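Local atomic coordinates of aminopeptidase (Aneurinibacillus sp., PDB entry 2EK8), a protein that probably acts as a zinc-dependent aminopeptidase of peptidase family M28, removing residues from the amino ends of peptide chains. Residues 7-12 with 253-258; 209-214 with 261-266. One frame throughout, in Å; residues are numbered along the deposited sequence.

Contact 1: residues 7-12 with 253-258; sequences HQITKR and RVMSKL
Arg12 reaches over the end of helix 238-255 and lies across Leu258, whose CD2 sits over one face of its guanidinium, 3.7 Å from NH1. The chain of Arg12 leaves with CG anti to the carbonyl carbon (chi1 -66°) and then runs extended from CG to NE, long enough to bring the flat group back to Gln8, on the helix that precedes it. There NH1 donates twice to Gln8: to the backbone O at 2.8 Å, on a lone pair and exactly in the guanidinium plane, and to OE1, also 2.8 Å away, with an N-H...O angle of 163° and the donor tilted from the amide plane. Two bonds from one nitrogen fix the rotation of the guanidinium. They also tie down the amide of Gln8, whose chain is bent at chi2 (-54°) and turns OE1 toward Arg12; the same OE1 lies 3.5 Å from Leu258 CD2. Leu258 packs both methyls against Gln8, CD1 and CD2 each 4.0 Å from Gln8 CB.

This is the packing of the short N-terminal helix 6-10 on the C-terminal end of helix 238-255 in the M28 peptidase domain, where a type I turn from Met255 to Leu258 leads the chain out of the helix. Tyr397 of helix 382-400 touches Gln8, Ile9 and Leu258. Beside the turn, Lys257 CB lies obliquely to the guanidinium, 3.7 Å from Arg12 NE, while the rest of its chain leads away.

Further back along the helix, Val254 points both methyls at Arg12, CG2 being 4.0 Å from CB. Arg253 is salt-bridged to Glu250; Arg12 O sits at the edge of its guanidinium, 2.8 Å from Arg253 NH2, at an angle too poor for a hydrogen bond.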
loop_
_atom_site.group_PDB
_atom_site.type_symbol
_atom_site.label_atom_id
_atom_site.label_comp_id
_atom_site.label_asym_id
_atom_site.label_seq_id
_atom_site.Cartn_x
_atom_site.Cartn_y
_atom_site.Cartn_z
ATOM N N HIS A 7 19.794 23.819 -3.634
ATOM C CA HIS A 7 20.894 23.691 -2.685
ATOM C C HIS A 7 20.448 23.781 -1.226
ATOM O O HIS A 7 21.056 23.164 -0.353
ATOM C CB HIS A 7 21.978 24.732 -3.000
ATOM C CG HIS A 7 22.765 24.420 -4.237
ATOM N ND1 HIS A 7 23.678 25.297 -4.786
ATOM C CD2 HIS A 7 22.789 23.317 -5.023
ATOM C CE1 HIS A 7 24.229 24.748 -5.854
ATOM N NE2 HIS A 7 23.708 23.546 -6.019
ATOM N N GLN A 8 19.383 24.531 -0.957
ATOM C CA GLN A 8 18.883 24.641 0.411
ATOM C C GLN A 8 18.454 23.260 0.911
ATOM O O GLN A 8 18.528 22.968 2.107
ATOM C CB GLN A 8 17.700 25.610 0.482
ATOM C CG GLN A 8 18.063 27.076 0.284
ATOM C CD GLN A 8 19.157 27.548 1.232
ATOM O OE1 GLN A 8 19.235 27.108 2.379
ATOM N NE2 GLN A 8 19.999 28.458 0.758
ATOM N N ILE A 9 18.018 22.412 -0.015
ATOM C CA ILE A 9 17.589 21.056 0.315
ATOM C C ILE A 9 18.763 20.081 0.250
ATOM O O ILE A 9 19.100 19.425 1.237
ATOM C CB ILE A 9 16.499 20.538 -0.675
ATOM C CG1 ILE A 9 15.315 21.504 -0.721
ATOM C CG2 ILE A 9 16.020 19.156 -0.258
ATOM C CD1 ILE A 9 15.603 22.762 -1.497
ATOM N N THR A 10 19.394 20.006 -0.919
ATOM C CA THR A 10 20.492 19.075 -1.141
ATOM C C THR A 10 21.685 19.194 -0.197
ATOM O O THR A 10 22.392 18.213 0.020
ATOM C CB THR A 10 20.990 19.133 -2.616
ATOM O OG1 THR A 10 21.590 20.403 -2.891
ATOM C CG2 THR A 10 19.819 18.915 -3.569
ATOM N N LYS A 11 21.910 20.370 0.377
ATOM C CA LYS A 11 23.037 20.512 1.294
ATOM C C LYS A 11 22.661 20.081 2.710
ATOM O O LYS A 11 23.527 19.976 3.583
ATOM C CB LYS A 11 23.556 21.960 1.311
ATOM C CG LYS A 11 22.737 22.954 2.124
ATOM C CD LYS A 11 23.546 24.233 2.342
ATOM C CE LYS A 11 22.816 25.245 3.209
ATOM N NZ LYS A 11 21.709 25.913 2.480
ATOM N N ARG A 12 21.376 19.811 2.930
ATOM C CA ARG A 12 20.890 19.415 4.251
ATOM C C ARG A 12 20.361 17.985 4.405
ATOM O O ARG A 12 20.156 17.523 5.526
ATOM C CB ARG A 12 19.795 20.382 4.710
ATOM C CG ARG A 12 20.255 21.803 4.961
ATOM C CD ARG A 12 19.151 22.596 5.649
ATOM N NE ARG A 12 19.604 23.911 6.090
ATOM C CZ ARG A 12 19.745 24.965 5.294
ATOM N NH1 ARG A 12 19.465 24.869 4.002
ATOM N NH2 ARG A 12 20.172 26.117 5.795
ATOM N N ARG A 253 12.643 17.624 8.858
ATOM C CA ARG A 253 13.759 18.253 9.563
ATOM C C ARG A 253 14.377 19.331 8.673
ATOM O O ARG A 253 14.632 20.452 9.121
ATOM C CB ARG A 253 14.825 17.208 9.924
ATOM C CG ARG A 253 15.899 17.724 10.884
ATOM C CD ARG A 253 17.056 16.737 11.007
ATOM N NE ARG A 253 17.837 16.691 9.776
ATOM C CZ ARG A 253 18.689 17.637 9.397
ATOM N NH1 ARG A 253 18.879 18.706 10.163
ATOM N NH2 ARG A 253 19.331 17.528 8.241
ATOM N N VAL A 254 14.607 18.995 7.407
ATOM C CA VAL A 254 15.193 19.944 6.463
ATOM C C VAL A 254 14.341 21.209 6.335
ATOM O O VAL A 254 14.859 22.326 6.411
ATOM C CB VAL A 254 15.364 19.304 5.057
ATOM C CG1 VAL A 254 15.746 20.362 4.032
ATOM C CG2 VAL A 254 16.439 18.223 5.109
ATOM N N MET A 255 13.034 21.033 6.159
ATOM C CA MET A 255 12.132 22.169 6.006
ATOM C C MET A 255 12.033 23.050 7.248
ATOM O O MET A 255 11.734 24.242 7.137
ATOM C CB MET A 255 10.732 21.693 5.604
ATOM C CG MET A 255 10.665 21.036 4.240
ATOM S SD MET A 255 11.249 22.109 2.896
ATOM C CE MET A 255 11.560 20.866 1.631
ATOM N N SER A 256 12.283 22.476 8.423
ATOM C CA SER A 256 12.216 23.245 9.668
ATOM C C SER A 256 13.315 24.306 9.709
ATOM O O SER A 256 13.262 25.236 10.515
ATOM C CB SER A 256 12.358 22.323 10.887
ATOM O OG SER A 256 13.704 21.918 11.077
ATOM N N LYS A 257 14.311 24.165 8.840
ATOM C CA LYS A 257 15.423 25.110 8.790
ATOM C C LYS A 257 15.191 26.198 7.749
ATOM O O LYS A 257 16.046 27.062 7.552
ATOM C CB LYS A 257 16.725 24.389 8.430
ATOM C CG LYS A 257 16.975 23.085 9.163
ATOM C CD LYS A 257 17.223 23.297 10.646
ATOM C CE LYS A 257 17.599 21.982 11.307
ATOM N NZ LYS A 257 17.905 22.146 12.752
ATOM N N LEU A 258 14.041 26.164 7.084
ATOM C CA LEU A 258 13.764 27.133 6.031
ATOM C C LEU A 258 12.429 27.856 6.153
ATOM O O LEU A 258 11.494 27.365 6.782
ATOM C CB LEU A 258 13.823 26.419 4.674
ATOM C CG LEU A 258 15.119 25.653 4.385
ATOM C CD1 LEU A 258 14.904 24.657 3.249
ATOM C CD2 LEU A 258 16.222 26.633 4.036
#

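Contact 2: residues 209-214 with 261-266. With IPA (isopropyl alcohol), chain H.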
loop_
_atom_site.group_PDB
_atom_site.type_symbol
_atom_site.label_atom_id
_atom_site.label_comp_id
_atom_site.label_asym_id
_atom_site.label_seq_id
_atom_site.Cartn_x
_atom_site.Cartn_y
_atom_site.Cartn_z
ATOM N N THR A 209 2.648 19.284 11.161
ATOM C CA THR A 209 2.398 20.405 10.268
ATOM C C THR A 209 3.262 21.635 10.494
ATOM O O THR A 209 3.464 22.069 11.631
ATOM C CB THR A 209 0.917 20.838 10.365
ATOM O OG1 THR A 209 0.073 19.722 10.058
ATOM C CG2 THR A 209 0.623 21.974 9.397
ATOM N N LYS A 210 3.770 22.185 9.395
ATOM C CA LYS A 210 4.574 23.397 9.433
ATOM C C LYS A 210 3.724 24.472 8.780
ATOM O O LYS A 210 3.452 24.417 7.580
ATOM C CB LYS A 210 5.877 23.232 8.642
ATOM C CG LYS A 210 6.774 24.476 8.677
ATOM C CD LYS A 210 8.044 24.284 7.856
ATOM C CE LYS A 210 9.088 25.368 8.147
ATOM N NZ LYS A 210 8.665 26.741 7.757
ATOM N N LYS A 211 3.271 25.431 9.578
ATOM C CA LYS A 211 2.460 26.513 9.046
ATOM C C LYS A 211 3.375 27.462 8.290
ATOM O O LYS A 211 4.551 27.592 8.628
ATOM C CB LYS A 211 1.759 27.264 10.184
ATOM C CG LYS A 211 0.580 26.521 10.796
ATOM C CD LYS A 211 -0.548 26.347 9.780
ATOM C CE LYS A 211 -1.800 25.764 10.429
ATOM N NZ LYS A 211 -1.575 24.390 10.964
ATOM N N PRO A 212 2.858 28.121 7.241
ATOM C CA PRO A 212 3.703 29.052 6.488
ATOM C C PRO A 212 4.184 30.157 7.421
ATOM O O PRO A 212 3.437 30.613 8.286
ATOM C CB PRO A 212 2.771 29.553 5.380
ATOM C CG PRO A 212 1.398 29.390 5.975
ATOM C CD PRO A 212 1.496 28.069 6.685
ATOM N N ASP A 213 5.437 30.573 7.257
ATOM C CA ASP A 213 5.999 31.599 8.125
ATOM C C ASP A 213 6.708 32.713 7.370
ATOM O O ASP A 213 7.493 33.464 7.953
ATOM C CB ASP A 213 6.957 30.954 9.129
ATOM C CG ASP A 213 8.154 30.298 8.462
ATOM O OD1 ASP A 213 8.058 29.936 7.269
ATOM O OD2 ASP A 213 9.190 30.133 9.139
ATOM N N ALA A 214 6.435 32.822 6.076
ATOM C CA ALA A 214 7.046 33.877 5.281
ATOM C C ALA A 214 6.537 35.194 5.861
ATOM O O ALA A 214 7.202 35.810 6.695
ATOM C CB ALA A 214 6.639 33.740 3.822
ATOM N N ASP A 261 6.194 29.497 2.389
ATOM C CA ASP A 261 4.963 30.258 2.223
ATOM C C ASP A 261 3.825 29.313 1.877
ATOM O O ASP A 261 2.756 29.738 1.437
ATOM C CB ASP A 261 5.122 31.316 1.131
ATOM C CG ASP A 261 5.368 30.717 -0.228
ATOM O OD1 ASP A 261 5.363 29.466 -0.359
ATOM O OD2 ASP A 261 5.561 31.507 -1.179
ATOM N N THR A 262 4.069 28.024 2.093
ATOM C CA THR A 262 3.089 26.981 1.818
ATOM C C THR A 262 3.037 26.026 3.003
ATOM O O THR A 262 4.073 25.538 3.456
ATOM C CB THR A 262 3.479 26.180 0.553
ATOM O OG1 THR A 262 3.511 27.059 -0.575
ATOM C CG2 THR A 262 2.483 25.055 0.294
ATOM N N GLU A 263 1.835 25.764 3.505
ATOM C CA GLU A 263 1.678 24.856 4.635
ATOM C C GLU A 263 2.130 23.462 4.218
ATOM O O GLU A 263 1.743 22.968 3.160
ATOM C CB GLU A 263 0.213 24.814 5.082
ATOM C CG GLU A 263 -0.071 23.853 6.238
ATOM C CD GLU A 263 -1.504 23.963 6.742
ATOM O OE1 GLU A 263 -2.025 25.097 6.801
ATOM O OE2 GLU A 263 -2.108 22.921 7.089
ATOM N N LEU A 264 2.955 22.834 5.048
ATOM C CA LEU A 264 3.442 21.495 4.747
ATOM C C LEU A 264 2.982 20.512 5.808
ATOM O O LEU A 264 3.146 20.748 7.010
ATOM C CB LEU A 264 4.973 21.480 4.668
ATOM C CG LEU A 264 5.617 22.327 3.565
ATOM C CD1 LEU A 264 7.126 22.143 3.621
ATOM C CD2 LEU A 264 5.077 21.914 2.198
ATOM N N ARG A 265 2.381 19.417 5.359
ATOM C CA ARG A 265 1.903 18.389 6.269
ATOM C C ARG A 265 2.655 17.103 5.990
ATOM O O ARG A 265 2.496 16.506 4.925
ATOM C CB ARG A 265 0.404 18.154 6.075
ATOM C CG ARG A 265 -0.434 19.392 6.290
ATOM C CD ARG A 265 -1.924 19.096 6.225
ATOM N NE ARG A 265 -2.690 20.315 6.458
ATOM C CZ ARG A 265 -4.013 20.371 6.566
ATOM N NH1 ARG A 265 -4.746 19.269 6.462
ATOM N NH2 ARG A 265 -4.601 21.540 6.790
ATOM N N PHE A 266 3.483 16.696 6.949
ATOM C CA PHE A 266 4.272 15.469 6.847
ATOM C C PHE A 266 3.489 14.410 7.610
ATOM O O PHE A 266 3.241 14.556 8.806
ATOM C CB PHE A 266 5.646 15.687 7.482
ATOM C CG PHE A 266 6.480 16.723 6.773
ATOM C CD1 PHE A 266 7.269 16.371 5.682
ATOM C CD2 PHE A 266 6.452 18.054 7.176
ATOM C CE1 PHE A 266 8.019 17.327 5.001
ATOM C CE2 PHE A 266 7.198 19.022 6.501
ATOM C CZ PHE A 266 7.982 18.656 5.413
HETATM C C1 IPA H . 6.006 29.542 -3.120
HETATM C C2 IPA H . 4.467 29.568 -3.178
HETATM C C3 IPA H . 4.031 29.037 -4.485
HETATM O O2 IPA H . 3.933 28.728 -2.158
HETATM O O HOH W 1 5.265 25.396 5.683
HETATM O O HOH W 2 -3.228 22.538 9.616
#
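Lys210 and Leu264 exchange two nearly straight backbone hydrogen bonds, N to O at 2.9 Å from Lys210 to Leu264 and 3.0 Å in return. They form the hydrogen-bonded pair of an antiparallel ladder that joins the end of strand 188-210 to the start of strand 263-269 in the M28 peptidase domain; Thr209 and Arg265 are the neighbouring non-hydrogen-bonded pair. Past this pair of bonds, on the side of Thr262, water 1 donates to both Lys210 O and Thr262 O. The Lys210 side chain makes a salt bridge with Asp213, and its NZ also bonds Thr260.

On the face carrying Thr209 and Arg265, the carboxylate of Glu263 is held by a side-on salt bridge. Arg265 NE, 2.7 Å from Glu263 OE2, and NH2 both donate to that one oxygen from the same face of the carboxylate. Glu263 reaches there with CG anti to its own N (chi1 178°) and the chain extended, while Arg265 also pairs through NH2 with Glu290. Water 2 donates to Glu263 OE2 and accepts from Lys211 NZ, linking the lysine to the acid although the charges stay beyond salt-bridge range.

Lys211 folds its chain alongside Glu263, CD being 3.6 Å from OE1. Thr209 crosses the same glutamate obliquely, its CG2 3.7 Å from Glu263 OE2, and lies beside the stem of Arg265. Beyond the ladder carbon contacts take over between the segments: the Pro212 ring sets CD against Glu263 CB and CB against the Asp261-Thr262 peptide, and farther out Ala214 CB rests 3.9 Å from Asp261 CB.

In the fold
The two contacts lie 14 Å apart, centre to centre, and on the same side of the chain's centre. Their segments alternate along the sequence: 7-12, 209-214, 253-258, 261-266. Helix 238-255 and strand 263-269 follow one another, so a short connection carries the chain from contact 1 to contact 2. The two touch directly: Lys210 NZ probably hydrogen-bonds Leu258 O, and Met255 CG packs 3.8 Å from both Leu264 CD1 and Phe266 CZ. Contact 1 sets the N-terminal helix against the end of helix 238-255, while contact 2 joins the long strand 188-210 to the sheet against which that helix packs.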